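O-methyltransferase (Saccharopolyspora spinosa, PDB 4CE0) probably transfers a methyl group from S-adenosyl-L-methionine to the 4'-hydroxyl of the rhamnose of a spinosyn intermediate, with a bound magnesium ion. Local coordinates at residues A[50-55]-A[151-156]; A[83-88]-A[139-144]; A[145-150]-A[160-165]. One frame throughout, in Å; residues are numbered along the deposited sequence.

Contact 1 (A[50-55]-A[151-156]); sequences VAHTMI and ARYGLL. With SAH (S-adenosyl-L-homocysteine), chain B.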
# COMPACT_ATOMS: atom_id res chain seq x y z
N VAL A 50 4.42 -13.16 -6.26
CA VAL A 50 5.14 -12.16 -5.47
C VAL A 50 4.45 -11.75 -4.15
O VAL A 50 5.15 -11.34 -3.25
CB VAL A 50 5.57 -10.93 -6.31
CG1 VAL A 50 6.59 -11.35 -7.37
CG2 VAL A 50 4.40 -10.24 -6.94
N ALA A 51 3.13 -11.88 -4.02
CA ALA A 51 2.42 -11.41 -2.79
C ALA A 51 3.03 -11.95 -1.49
O ALA A 51 3.55 -13.06 -1.47
CB ALA A 51 0.95 -11.77 -2.83
N HIS A 52 2.93 -11.18 -0.42
CA HIS A 52 3.56 -11.53 0.86
C HIS A 52 2.70 -12.40 1.74
O HIS A 52 3.16 -12.96 2.75
CB HIS A 52 3.98 -10.27 1.59
CG HIS A 52 5.16 -9.59 0.97
ND1 HIS A 52 5.32 -8.21 0.99
CD2 HIS A 52 6.21 -10.08 0.27
CE1 HIS A 52 6.44 -7.90 0.36
NE2 HIS A 52 6.99 -9.02 -0.10
N THR A 53 1.44 -12.54 1.36
CA THR A 53 0.58 -13.55 1.97
C THR A 53 -0.24 -14.25 0.91
O THR A 53 -0.57 -13.67 -0.13
CB THR A 53 -0.40 -12.94 3.02
OG1 THR A 53 -1.09 -14.00 3.67
CG2 THR A 53 -1.42 -12.01 2.37
N MET A 54 -0.59 -15.51 1.21
CA MET A 54 -1.39 -16.34 0.34
C MET A 54 -2.83 -16.44 0.85
O MET A 54 -3.70 -17.04 0.19
CB MET A 54 -0.73 -17.72 0.18
CG MET A 54 -0.87 -18.66 1.37
SD MET A 54 -0.24 -20.32 1.03
CE MET A 54 1.53 -20.08 0.89
N ILE A 55 -3.13 -15.82 2.00
CA ILE A 55 -4.45 -16.06 2.61
C ILE A 55 -5.64 -15.31 2.02
O ILE A 55 -6.77 -15.64 2.37
CB ILE A 55 -4.44 -15.89 4.17
CG1 ILE A 55 -4.36 -14.42 4.56
CG2 ILE A 55 -3.33 -16.71 4.76
CD1 ILE A 55 -4.51 -14.14 6.07
N ALA A 151 10.62 -4.99 6.60
CA ALA A 151 11.32 -3.72 6.51
C ALA A 151 10.77 -2.95 5.34
O ALA A 151 10.78 -1.74 5.33
CB ALA A 151 12.86 -3.94 6.37
N ARG A 152 10.23 -3.65 4.36
CA ARG A 152 9.64 -2.95 3.21
C ARG A 152 8.46 -2.10 3.63
O ARG A 152 8.19 -1.08 3.00
CB ARG A 152 9.27 -3.93 2.10
CG ARG A 152 10.55 -4.45 1.43
CD ARG A 152 10.38 -5.73 0.67
NE ARG A 152 11.01 -5.61 -0.64
CZ ARG A 152 10.80 -6.45 -1.65
NH1 ARG A 152 9.96 -7.48 -1.50
NH2 ARG A 152 11.40 -6.25 -2.81
N TYR A 153 7.78 -2.51 4.69
CA TYR A 153 6.58 -1.81 5.17
C TYR A 153 6.93 -0.84 6.29
O TYR A 153 6.05 -0.18 6.86
CB TYR A 153 5.49 -2.80 5.61
CG TYR A 153 4.95 -3.68 4.48
CD1 TYR A 153 3.87 -3.28 3.70
CD2 TYR A 153 5.52 -4.92 4.21
CE1 TYR A 153 3.39 -4.08 2.68
CE2 TYR A 153 5.06 -5.73 3.18
CZ TYR A 153 3.99 -5.30 2.42
OH TYR A 153 3.51 -6.12 1.42
N GLY A 154 8.23 -0.73 6.59
CA GLY A 154 8.66 0.06 7.72
C GLY A 154 8.20 -0.51 9.06
O GLY A 154 7.99 0.22 10.01
N LEU A 155 8.08 -1.84 9.14
CA LEU A 155 7.59 -2.46 10.38
C LEU A 155 8.53 -3.47 11.01
O LEU A 155 8.09 -4.28 11.80
CB LEU A 155 6.23 -3.11 10.14
CG LEU A 155 5.13 -2.11 9.79
CD1 LEU A 155 3.95 -2.83 9.20
CD2 LEU A 155 4.69 -1.30 11.02
N LEU A 156 9.82 -3.41 10.68
CA LEU A 156 10.77 -4.34 11.27
C LEU A 156 11.34 -3.72 12.53
O LEU A 156 12.38 -3.10 12.48
CB LEU A 156 11.88 -4.69 10.28
CG LEU A 156 12.93 -5.68 10.81
CD1 LEU A 156 12.27 -7.00 11.14
CD2 LEU A 156 14.05 -5.89 9.77
N SAH B . 0.87 -16.82 3.46
CA SAH B . 0.63 -17.86 4.48
CB SAH B . 1.76 -18.82 4.75
CG SAH B . 1.69 -20.11 5.56
SD SAH B . 2.45 -21.35 4.46
C SAH B . 0.46 -16.96 5.64
O SAH B . 0.53 -17.50 6.73
OXT SAH B . 0.23 -15.68 5.17
C5' SAH B . 2.96 -22.65 5.65
C4' SAH B . 4.18 -22.27 6.50
O4' SAH B . 4.28 -23.13 7.62
C3' SAH B . 5.52 -22.39 5.79
O3' SAH B . 6.16 -21.13 5.86
C2' SAH B . 6.32 -23.49 6.50
O2' SAH B . 7.76 -23.35 6.59
C1' SAH B . 5.63 -23.50 7.87
N9 SAH B . 5.62 -24.78 8.61
C8 SAH B . 4.74 -25.82 8.40
N7 SAH B . 5.01 -26.78 9.30
C5 SAH B . 6.01 -26.36 10.11
C6 SAH B . 6.68 -26.94 11.19
N6 SAH B . 6.35 -28.15 11.64
N1 SAH B . 7.70 -26.25 11.81
C2 SAH B . 8.06 -24.99 11.39
N3 SAH B . 7.42 -24.45 10.31
C4 SAH B . 6.38 -25.09 9.70
O HOH W 1 9.30 -9.78 -2.29
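H52 meets R152 and Y153 across well-separated backbones: the CA atoms of H52 and R152, the nearest pair, are 10.8 Å apart, so long side chains alone close the distance between the loop and the C-terminal end of helix 143-152. The main link is a hydrogen bond of 2.8 Å between H52 ND1 and Y153 OH, in which either group could be the donor. The two side chains arrive from opposite directions, and the hydroxyl lies close to the imidazole plane at its edge, as ND1 does to the phenol plane. The rings therefore meet rim to rim, with their planes at 75° and neither over the face of the other. H52 reaches across with CG anti to its carbonyl carbon (chi1 -72°), which also brings the far edge of the imidazole to R152. There NH1 of R152 lies in the ring plane 3.6 Å from NE2 of H52. The bond to ND1 should help to fix the rotation of this buried ring. G154, with positive phi, ends the helix in a Schellman motif just after Y153. I20 of the second subunit packs on H52, R152 and Y153, and Y21 of that subunit meets the H52 ring, so the bridge sits at the dimer interface. One residue beyond H52, the loop turns to the cofactor product: T53 OG1 donates to SAH OXT at 2.6 Å and accepts from I55 N at 3.2 Å, a capping bond before helix 56-73. A helix-capping threonine that also grips the carboxylate of SAH marks this loop as one wall of the amino-acid end of the methyltransferase cofactor pocket.

Contact 2 (A[83-88]-A[139-144]); sequences GVWRGG and LGVSLE. With SAH (S-adenosyl-L-homocysteine), chain B.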
# COMPACT_ATOMS: atom_id res chain seq x y z
N GLY A 83 3.39 -20.62 11.09
CA GLY A 83 3.34 -20.79 9.64
C GLY A 83 3.13 -19.44 8.97
O GLY A 83 1.99 -18.96 8.88
N VAL A 84 4.24 -18.83 8.53
CA VAL A 84 4.25 -17.44 8.08
C VAL A 84 4.60 -17.23 6.61
O VAL A 84 4.25 -16.19 6.04
CB VAL A 84 5.19 -16.58 8.98
CG1 VAL A 84 4.97 -16.94 10.41
CG2 VAL A 84 6.70 -16.72 8.59
N TRP A 85 5.24 -18.22 5.98
CA TRP A 85 5.67 -18.12 4.58
C TRP A 85 6.42 -16.81 4.40
O TRP A 85 7.45 -16.60 5.06
CB TRP A 85 4.48 -18.23 3.63
CG TRP A 85 4.79 -18.40 2.19
CD1 TRP A 85 5.68 -19.28 1.65
CD2 TRP A 85 4.16 -17.74 1.08
NE1 TRP A 85 5.68 -19.18 0.28
CE2 TRP A 85 4.76 -18.25 -0.10
CE3 TRP A 85 3.17 -16.76 0.96
CZ2 TRP A 85 4.40 -17.80 -1.37
CZ3 TRP A 85 2.82 -16.30 -0.31
CH2 TRP A 85 3.45 -16.81 -1.46
N ARG A 86 5.91 -15.91 3.56
CA ARG A 86 6.63 -14.68 3.28
C ARG A 86 6.42 -13.60 4.35
O ARG A 86 7.08 -12.55 4.32
CB ARG A 86 6.27 -14.16 1.89
CG ARG A 86 6.88 -14.98 0.77
CD ARG A 86 6.35 -14.58 -0.57
NE ARG A 86 6.82 -15.48 -1.63
CZ ARG A 86 6.26 -15.60 -2.82
NH1 ARG A 86 5.19 -14.88 -3.15
NH2 ARG A 86 6.76 -16.46 -3.70
N GLY A 87 5.49 -13.86 5.27
CA GLY A 87 5.34 -13.03 6.46
C GLY A 87 4.16 -12.11 6.48
O GLY A 87 3.93 -11.41 7.49
N GLY A 88 3.38 -12.16 5.42
CA GLY A 88 2.34 -11.19 5.15
C GLY A 88 1.30 -11.05 6.25
O GLY A 88 0.94 -9.93 6.64
N LEU A 139 7.66 -23.05 -0.64
CA LEU A 139 7.07 -22.59 0.61
C LEU A 139 8.18 -22.27 1.61
O LEU A 139 7.90 -21.83 2.74
CB LEU A 139 6.19 -23.69 1.16
CG LEU A 139 5.02 -23.99 0.24
CD1 LEU A 139 4.50 -25.42 0.48
CD2 LEU A 139 3.97 -22.97 0.49
N GLY A 140 9.42 -22.50 1.19
CA GLY A 140 10.59 -22.21 1.98
C GLY A 140 11.09 -20.80 1.76
O GLY A 140 11.65 -20.47 0.71
N VAL A 141 10.88 -19.96 2.78
CA VAL A 141 11.29 -18.57 2.73
C VAL A 141 12.16 -18.28 3.95
O VAL A 141 11.69 -18.40 5.11
CB VAL A 141 10.07 -17.64 2.71
CG1 VAL A 141 10.50 -16.15 2.60
CG2 VAL A 141 9.12 -18.03 1.58
N SER A 142 13.42 -17.94 3.69
CA SER A 142 14.42 -17.68 4.72
C SER A 142 14.04 -16.54 5.68
O SER A 142 13.29 -15.62 5.32
CB SER A 142 15.76 -17.31 4.06
OG SER A 142 15.66 -16.06 3.37
N LEU A 143 14.60 -16.59 6.89
CA LEU A 143 14.38 -15.56 7.90
C LEU A 143 14.83 -14.22 7.34
O LEU A 143 14.19 -13.18 7.53
CB LEU A 143 15.16 -15.92 9.18
CG LEU A 143 15.10 -14.99 10.41
CD1 LEU A 143 13.66 -14.71 10.82
CD2 LEU A 143 15.86 -15.64 11.58
N GLU A 144 15.93 -14.25 6.61
CA GLU A 144 16.46 -13.03 6.05
C GLU A 144 15.41 -12.41 5.15
O GLU A 144 15.18 -11.21 5.21
CB GLU A 144 17.75 -13.32 5.28
CG GLU A 144 18.31 -12.12 4.60
CD GLU A 144 19.77 -12.32 4.20
OE1 GLU A 144 20.63 -12.54 5.11
OE2 GLU A 144 20.05 -12.26 2.98
N SAH B . 0.87 -16.82 3.46
CA SAH B . 0.63 -17.86 4.48
CB SAH B . 1.76 -18.82 4.75
CG SAH B . 1.69 -20.11 5.56
SD SAH B . 2.45 -21.35 4.46
C SAH B . 0.46 -16.96 5.64
O SAH B . 0.53 -17.50 6.73
OXT SAH B . 0.23 -15.68 5.17
C5' SAH B . 2.96 -22.65 5.65
C4' SAH B . 4.18 -22.27 6.50
O4' SAH B . 4.28 -23.13 7.62
C3' SAH B . 5.52 -22.39 5.79
O3' SAH B . 6.16 -21.13 5.86
C2' SAH B . 6.32 -23.49 6.50
O2' SAH B . 7.76 -23.35 6.59
C1' SAH B . 5.63 -23.50 7.87
N9 SAH B . 5.62 -24.78 8.61
C8 SAH B . 4.74 -25.82 8.40
N7 SAH B . 5.01 -26.78 9.30
C5 SAH B . 6.01 -26.36 10.11
C6 SAH B . 6.68 -26.94 11.19
N6 SAH B . 6.35 -28.15 11.64
N1 SAH B . 7.70 -26.25 11.81
C2 SAH B . 8.06 -24.99 11.39
N3 SAH B . 7.42 -24.45 10.31
C4 SAH B . 6.38 -25.09 9.70
O HOH W 2 9.03 -18.55 6.36
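W85 is touched at its five-membered end by the 139-144 segment: V141 CG2 comes obliquely to within 3.7 Å of W85 CD1, while the carbonyl of L139 stands at the indole edge, its O 3.6 Å from that same CD1. L139 adds its CD2 methyl near NE1, which gives a weak hydrogen bond to the carbonyl of V138. CG anti to the backbone N (chi1 -169°) carries the indole alongside V141 and L139. W85 N gives a weak hydrogen bond to SAH O3'. One face of the indole is covered by its neighbour R86, whose CG sits 3.8 Å above the ring plane; W85 CZ2 in turn lies over the R86 guanidinium. That guanidinium is held by A51, whose carbonyl accepts from NH1, so the cover is fixed from the 50-55 loop. R86 CG also meets V141 CG2, at 3.9 Å, crossing it at about a right angle. A water lies between the carbonyl oxygens of W85 and V141. Further out, a type II' turn from V84 to G87 shapes the loop, closed by G87 N to V84 O at 2.7 Å. A glycine-containing turn between strand 78-82 and helix 88-100, facing the ribose, is consistent with the glycine-bearing first motif of Rossmann-like methyltransferases.

Contact 3 (A[145-150]-A[160-165]); sequences TVRQNF and VRFLPG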
# COMPACT_ATOMS: atom_id res chain seq x y z
N THR A 145 14.79 -13.23 4.32
CA THR A 145 13.80 -12.74 3.35
C THR A 145 12.56 -12.17 4.06
O THR A 145 12.10 -11.07 3.73
CB THR A 145 13.38 -13.87 2.39
OG1 THR A 145 14.52 -14.31 1.63
CG2 THR A 145 12.26 -13.37 1.45
N VAL A 146 12.04 -12.91 5.04
CA VAL A 146 10.92 -12.41 5.83
C VAL A 146 11.26 -11.09 6.55
O VAL A 146 10.43 -10.19 6.62
CB VAL A 146 10.42 -13.45 6.89
CG1 VAL A 146 9.23 -12.89 7.67
CG2 VAL A 146 10.05 -14.79 6.23
N ARG A 147 12.45 -11.00 7.14
CA ARG A 147 12.89 -9.79 7.84
C ARG A 147 12.85 -8.59 6.83
O ARG A 147 12.34 -7.50 7.15
CB ARG A 147 14.33 -9.96 8.43
CG ARG A 147 14.40 -10.40 9.93
CD ARG A 147 15.87 -10.42 10.55
NE ARG A 147 16.46 -9.07 10.67
CZ ARG A 147 16.24 -8.26 11.72
NH1 ARG A 147 15.48 -8.66 12.75
NH2 ARG A 147 16.78 -7.05 11.73
N GLN A 148 13.42 -8.81 5.64
CA GLN A 148 13.45 -7.81 4.57
C GLN A 148 12.01 -7.36 4.24
O GLN A 148 11.73 -6.16 4.06
CB GLN A 148 14.15 -8.37 3.31
CG GLN A 148 15.70 -8.49 3.39
CD GLN A 148 16.32 -9.29 2.22
OE1 GLN A 148 15.67 -10.13 1.59
NE2 GLN A 148 17.61 -9.03 1.94
N ASN A 149 11.10 -8.34 4.13
CA ASN A 149 9.70 -8.06 3.82
C ASN A 149 9.09 -7.13 4.86
O ASN A 149 8.43 -6.17 4.49
CB ASN A 149 8.89 -9.36 3.67
CG ASN A 149 9.27 -10.12 2.42
OD1 ASN A 149 9.89 -9.56 1.51
ND2 ASN A 149 8.90 -11.39 2.36
N PHE A 150 9.35 -7.37 6.14
CA PHE A 150 8.79 -6.49 7.18
C PHE A 150 9.34 -5.08 6.98
O PHE A 150 8.60 -4.08 7.16
CB PHE A 150 9.14 -6.97 8.59
CG PHE A 150 8.10 -7.86 9.24
CD1 PHE A 150 8.10 -9.23 8.98
CD2 PHE A 150 7.21 -7.36 10.17
CE1 PHE A 150 7.17 -10.09 9.59
CE2 PHE A 150 6.26 -8.21 10.81
CZ PHE A 150 6.25 -9.59 10.51
N VAL A 160 8.30 -7.01 16.85
CA VAL A 160 8.27 -8.23 16.04
C VAL A 160 9.43 -9.13 16.46
O VAL A 160 10.61 -8.69 16.47
CB VAL A 160 8.45 -7.93 14.54
CG1 VAL A 160 8.26 -9.22 13.73
CG2 VAL A 160 7.46 -6.83 14.08
N ARG A 161 9.12 -10.39 16.80
CA ARG A 161 10.13 -11.39 17.17
C ARG A 161 9.97 -12.67 16.36
O ARG A 161 8.85 -13.10 16.00
CB ARG A 161 10.06 -11.70 18.66
CG ARG A 161 10.36 -10.46 19.51
CD ARG A 161 10.41 -10.77 21.00
NE ARG A 161 11.51 -11.69 21.35
CZ ARG A 161 11.94 -11.93 22.59
NH1 ARG A 161 11.38 -11.31 23.63
NH2 ARG A 161 12.91 -12.80 22.80
N PHE A 162 11.10 -13.25 16.01
CA PHE A 162 11.10 -14.42 15.16
C PHE A 162 11.49 -15.62 15.97
O PHE A 162 12.37 -15.54 16.80
CB PHE A 162 12.04 -14.21 13.98
CG PHE A 162 11.71 -12.99 13.17
CD1 PHE A 162 12.25 -11.74 13.50
CD2 PHE A 162 10.86 -13.07 12.06
CE1 PHE A 162 11.96 -10.60 12.75
CE2 PHE A 162 10.55 -11.91 11.29
CZ PHE A 162 11.10 -10.69 11.64
N LEU A 163 10.78 -16.73 15.76
CA LEU A 163 11.11 -17.99 16.44
C LEU A 163 11.37 -19.04 15.38
O LEU A 163 10.43 -19.71 14.92
CB LEU A 163 9.96 -18.40 17.34
CG LEU A 163 10.14 -19.57 18.31
CD1 LEU A 163 11.38 -19.42 19.18
CD2 LEU A 163 8.86 -19.68 19.17
N PRO A 164 12.66 -19.18 14.97
CA PRO A 164 13.03 -20.08 13.87
C PRO A 164 13.26 -21.52 14.35
O PRO A 164 13.98 -21.72 15.32
CB PRO A 164 14.35 -19.46 13.37
CG PRO A 164 14.98 -18.93 14.61
CD PRO A 164 13.81 -18.36 15.40
N GLY A 165 12.64 -22.49 13.68
CA GLY A 165 12.88 -23.89 13.99
C GLY A 165 11.65 -24.68 13.64
O GLY A 165 10.62 -24.10 13.26
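The F150 ring has V160 over one face, and the F162 ring turns its edge toward the face of F150. CG1 of V160 stands 3.6 Å above the F150 plane, shifted toward the rim, and its line to the centroid is 26° off the ring normal, a CH-pi contact. F162 completes a T-shaped pair: centroids 5.8 Å apart, planes at 84°, with CE2 of F162 the atom nearest to CE1 of F150. At the F150 edge, in the plane of the ring, lies the carbonyl O of V146, one turn back in the helix. The F162 ring is itself met from several directions. V146 reaches its edge, CG1 lying 4.0 Å from CE2 of F162, and R147 lays its aliphatic part obliquely against the far end, with CG 3.7 Å from CZ of F162. The R147 chain then bends at chi3, bringing NH1 near CE1 of F162 as well. F162 owes its place to a chi1 that sets CG anti to the carbonyl carbon and sends the ring toward the helix, where V146, R147 and F150 receive it. Across these segments the contact is made by hydrocarbon and ring surfaces without a hydrogen bond. V109 of the adjacent strand 107-111 touches F150, V160 and F162, while C90, I91 and R94 of helix 88-100 also touch F150. The short segments of helix and strand run nearly antiparallel, at 166°, with axes 11.0 Å apart at their closest. Strand 160-164 is an outermost strand of the sheet. Helix 143-152 connects the parallel neighbours 107-111 and 160-164 and packs on the second of them, a beta-alpha-beta crossover in the Rossmann-like core of this methyltransferase family.

Overall arrangement
All three contacts draw on helix 143-152, taken at different points: contact 2 at the approach to its N-terminal end, contact 3 along its body, contact 1 at its C-terminal end. Their chemistry changes accordingly. Contact 3 is an apolar layer between helix and sheet, its buried rings edged by an exposed arginine; contact 2, partly buried, mixes an indole with backbone carbonyls beside SAH; contact 1 is buried yet polar, where the second subunit packs. Side chains join them: R86 of contact 2 reaches A51 of contact 1, and the carbonyl of R86 accepts from N149 of contact 3. Contacts 1 and 2 both line SAH; in contact 3 the packing residues stand back from it, and G165 at the end of the strand touches it.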